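Local atomic coordinates of penicillin-binding protein 1A (Mycobacterium tuberculosis, PDB entry 5CXW), a protein that helps build the mycobacterial cell wall, polymerising glycan strands from lipid-linked precursors and cross-linking their peptides through a penicillin-sensitive transpeptidase domain. Residues 57-69 against 76-89. Sequence-based numbering, arbitrary orientation.
Sequences DPDMRAAVVSIDP and AYYGGDNANGFDFA
V64 and Y78 form a hydrogen-bonded pair in the antiparallel β-hairpin of strands 60-67 and 74-78, at one margin of the five-stranded sheet of the transpeptidase domain. V64 N bonds Y78 O (2.9 Å) and Y78 N returns to V64 O. S66 and A76 repeat the pairing two residues along; S66 OG, hydrogen-bonded to T317 OG1 on the next strand, 315-323, also packs against A76 CB.

On the face of V65 and Y77 the two side chains lie side by side. A chi1 of -178° puts V65 CG2 anti to the carbonyl carbon, where it touches Y77 CD1 and A89 CB, each at 3.8 Å. Past the strand end the chain folds back over this face, bringing F88 CB against A63 CB. R61 CB lies over one face of the F88 ring, toward its rim (CH-pi, 4.3 Å from CB to the centroid), and F86 CD2 over the centre of the other; the W320 ring also meets that of F88. The bend at chi2 (-76°) lays R61 CG 3.7 Å from F88 CE2; the guanidinium plane stands perpendicular to the ring, while NH1 grips P58 O and M60 O.

The Y78 ring presents its edge to strand 60-67, CE2 lying 3.4 Å from A62 O, and a water links Y78 OH to A62 N.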
# COMPACT_ATOMS: atom_id res chain seq x y z
N ASP A 57 10.10 21.49 -1.51
CA ASP A 57 9.22 22.29 -2.36
C ASP A 57 7.89 22.43 -1.63
O ASP A 57 7.32 21.43 -1.14
CB ASP A 57 9.05 21.60 -3.72
CG ASP A 57 8.37 22.48 -4.76
OD1 ASP A 57 7.32 23.10 -4.47
OD2 ASP A 57 8.94 22.58 -5.87
N PRO A 58 7.37 23.66 -1.51
CA PRO A 58 6.08 23.77 -0.85
C PRO A 58 4.89 23.10 -1.56
O PRO A 58 3.90 22.88 -0.94
CB PRO A 58 5.86 25.27 -0.70
CG PRO A 58 6.79 25.91 -1.68
CD PRO A 58 7.95 24.99 -1.84
N ASP A 59 5.04 22.74 -2.84
CA ASP A 59 4.07 21.93 -3.59
C ASP A 59 4.14 20.41 -3.30
O ASP A 59 3.26 19.65 -3.71
CB ASP A 59 4.28 22.14 -5.11
CG ASP A 59 3.99 23.57 -5.58
OD1 ASP A 59 3.25 24.29 -4.89
OD2 ASP A 59 4.53 23.97 -6.64
N MET A 60 5.17 19.97 -2.60
CA MET A 60 5.27 18.55 -2.24
C MET A 60 4.18 18.18 -1.26
O MET A 60 3.81 18.96 -0.36
CB MET A 60 6.63 18.26 -1.62
CG MET A 60 6.92 16.79 -1.50
SD MET A 60 8.61 16.43 -1.08
CE MET A 60 9.48 17.14 -2.50
N ARG A 61 3.65 16.97 -1.43
CA ARG A 61 2.60 16.44 -0.56
C ARG A 61 2.95 15.03 -0.15
O ARG A 61 3.73 14.33 -0.84
CB ARG A 61 1.26 16.46 -1.29
CG ARG A 61 0.77 17.87 -1.68
CD ARG A 61 0.24 18.58 -0.45
NE ARG A 61 -0.28 19.90 -0.82
CZ ARG A 61 0.44 20.99 -1.00
NH1 ARG A 61 1.80 20.98 -0.89
NH2 ARG A 61 -0.18 22.12 -1.34
N ALA A 62 2.38 14.60 0.97
CA ALA A 62 2.50 13.20 1.41
C ALA A 62 1.17 12.67 1.92
O ALA A 62 0.29 13.45 2.31
CB ALA A 62 3.58 13.05 2.49
N ALA A 63 1.02 11.37 1.92
CA ALA A 63 -0.10 10.72 2.58
C ALA A 63 0.38 9.44 3.25
O ALA A 63 1.26 8.74 2.69
CB ALA A 63 -1.19 10.41 1.58
N VAL A 64 -0.16 9.16 4.45
CA VAL A 64 0.22 7.98 5.25
C VAL A 64 -1.04 7.35 5.82
O VAL A 64 -1.89 8.03 6.40
CB VAL A 64 1.09 8.37 6.44
CG1 VAL A 64 1.58 7.14 7.20
CG2 VAL A 64 2.29 9.21 6.02
N VAL A 65 -1.21 6.06 5.63
CA VAL A 65 -2.29 5.31 6.27
C VAL A 65 -1.73 4.05 6.91
O VAL A 65 -0.98 3.31 6.25
CB VAL A 65 -3.38 4.92 5.26
CG1 VAL A 65 -4.52 4.18 5.99
CG2 VAL A 65 -3.92 6.16 4.60
N SER A 66 -2.04 3.84 8.21
CA SER A 66 -1.63 2.67 8.91
C SER A 66 -2.87 1.91 9.38
O SER A 66 -3.78 2.55 10.02
CB SER A 66 -0.83 3.06 10.15
OG SER A 66 0.36 3.77 9.81
N ILE A 67 -2.91 0.62 9.09
CA ILE A 67 -4.03 -0.25 9.43
C ILE A 67 -3.57 -1.45 10.26
O ILE A 67 -2.50 -2.04 10.01
CB ILE A 67 -4.69 -0.73 8.13
CG1 ILE A 67 -5.49 0.46 7.54
CG2 ILE A 67 -5.66 -1.89 8.37
CD1 ILE A 67 -6.02 0.25 6.17
N ASP A 68 -4.37 -1.78 11.27
CA ASP A 68 -4.20 -2.97 12.09
C ASP A 68 -4.65 -4.22 11.31
O ASP A 68 -5.85 -4.39 11.05
CB ASP A 68 -5.01 -2.80 13.36
CG ASP A 68 -4.80 -3.93 14.36
OD1 ASP A 68 -4.22 -4.98 14.01
OD2 ASP A 68 -5.26 -3.70 15.52
N PRO A 69 -3.72 -5.11 10.91
CA PRO A 69 -4.14 -6.30 10.19
C PRO A 69 -5.06 -7.25 10.94
O PRO A 69 -5.73 -8.11 10.33
CB PRO A 69 -2.78 -7.01 9.87
CG PRO A 69 -1.76 -5.89 9.89
CD PRO A 69 -2.25 -5.11 11.10
N ALA A 76 -3.50 5.16 11.98
CA ALA A 76 -2.91 6.44 11.68
C ALA A 76 -3.37 6.83 10.28
O ALA A 76 -3.50 6.00 9.41
CB ALA A 76 -1.39 6.36 11.69
N TYR A 77 -3.60 8.11 10.10
CA TYR A 77 -4.18 8.63 8.85
C TYR A 77 -3.79 10.10 8.69
O TYR A 77 -4.25 10.98 9.46
CB TYR A 77 -5.71 8.51 8.90
CG TYR A 77 -6.45 8.82 7.62
CD1 TYR A 77 -6.66 7.83 6.67
CD2 TYR A 77 -6.92 10.11 7.34
CE1 TYR A 77 -7.34 8.07 5.50
CE2 TYR A 77 -7.60 10.37 6.18
CZ TYR A 77 -7.81 9.33 5.26
OH TYR A 77 -8.48 9.61 4.14
N TYR A 78 -2.90 10.33 7.72
CA TYR A 78 -2.47 11.62 7.35
C TYR A 78 -2.82 11.79 5.88
O TYR A 78 -2.21 11.15 5.01
CB TYR A 78 -0.95 11.77 7.58
CG TYR A 78 -0.48 13.17 7.16
CD1 TYR A 78 -0.55 14.26 8.03
CD2 TYR A 78 -0.06 13.41 5.86
CE1 TYR A 78 -0.15 15.54 7.61
CE2 TYR A 78 0.34 14.65 5.45
CZ TYR A 78 0.29 15.71 6.31
OH TYR A 78 0.69 16.95 5.83
N GLY A 79 -3.76 12.66 5.58
CA GLY A 79 -4.06 13.00 4.16
C GLY A 79 -3.66 14.40 3.74
O GLY A 79 -3.90 14.78 2.60
N GLY A 80 -3.07 15.16 4.65
CA GLY A 80 -2.78 16.55 4.39
C GLY A 80 -2.90 17.35 5.68
O GLY A 80 -3.41 16.87 6.69
N ASP A 81 -2.41 18.58 5.65
CA ASP A 81 -2.47 19.44 6.85
C ASP A 81 -3.62 20.44 6.83
O ASP A 81 -3.70 21.27 7.74
CB ASP A 81 -1.15 20.18 7.07
CG ASP A 81 -0.16 19.36 7.90
OD1 ASP A 81 -0.28 19.30 9.16
OD2 ASP A 81 0.77 18.81 7.26
N ASN A 82 -4.51 20.37 5.84
CA ASN A 82 -5.65 21.30 5.75
C ASN A 82 -6.94 20.48 6.00
O ASN A 82 -7.34 19.69 5.17
CB ASN A 82 -5.63 22.03 4.39
CG ASN A 82 -6.57 23.25 4.33
OD1 ASN A 82 -7.47 23.41 5.16
ND2 ASN A 82 -6.36 24.10 3.32
N ALA A 83 -7.55 20.70 7.18
CA ALA A 83 -8.86 20.12 7.55
C ALA A 83 -9.96 20.29 6.49
O ALA A 83 -10.83 19.42 6.35
CB ALA A 83 -9.35 20.75 8.84
N ASN A 84 -9.91 21.44 5.81
CA ASN A 84 -10.86 21.86 4.78
C ASN A 84 -10.31 21.72 3.34
O ASN A 84 -10.89 22.28 2.40
CB ASN A 84 -11.23 23.34 5.02
CG ASN A 84 -12.31 23.51 6.08
OD1 ASN A 84 -12.03 23.71 7.27
ND2 ASN A 84 -13.57 23.44 5.64
N GLY A 85 -9.20 21.01 3.17
CA GLY A 85 -8.56 20.91 1.90
C GLY A 85 -8.61 19.44 1.43
O GLY A 85 -9.41 18.62 1.87
N PHE A 86 -7.75 19.15 0.49
CA PHE A 86 -7.82 17.93 -0.28
C PHE A 86 -7.25 16.82 0.57
O PHE A 86 -6.35 17.09 1.37
CB PHE A 86 -7.00 18.17 -1.50
CG PHE A 86 -7.11 17.10 -2.52
CD1 PHE A 86 -8.18 17.06 -3.40
CD2 PHE A 86 -6.13 16.15 -2.61
CE1 PHE A 86 -8.28 16.05 -4.35
CE2 PHE A 86 -6.20 15.17 -3.58
CZ PHE A 86 -7.28 15.10 -4.44
N ASP A 87 -7.83 15.62 0.47
CA ASP A 87 -7.37 14.46 1.23
C ASP A 87 -6.56 13.56 0.27
O ASP A 87 -7.11 12.81 -0.54
CB ASP A 87 -8.53 13.68 1.85
CG ASP A 87 -8.06 12.51 2.78
OD1 ASP A 87 -6.90 12.04 2.64
OD2 ASP A 87 -8.91 11.99 3.55
N PHE A 88 -5.24 13.67 0.35
CA PHE A 88 -4.34 12.85 -0.51
C PHE A 88 -4.30 11.36 -0.20
O PHE A 88 -3.77 10.60 -1.04
CB PHE A 88 -2.93 13.36 -0.55
CG PHE A 88 -2.76 14.48 -1.52
CD1 PHE A 88 -2.69 14.19 -2.87
CD2 PHE A 88 -2.88 15.77 -1.09
CE1 PHE A 88 -2.60 15.23 -3.81
CE2 PHE A 88 -2.79 16.83 -2.02
CZ PHE A 88 -2.64 16.52 -3.36
N ALA A 89 -4.83 10.94 0.95
CA ALA A 89 -5.00 9.54 1.27
C ALA A 89 -6.18 8.89 0.55
O ALA A 89 -6.30 7.66 0.58
CB ALA A 89 -5.15 9.32 2.79
O HOH W 1 1.65 16.96 3.07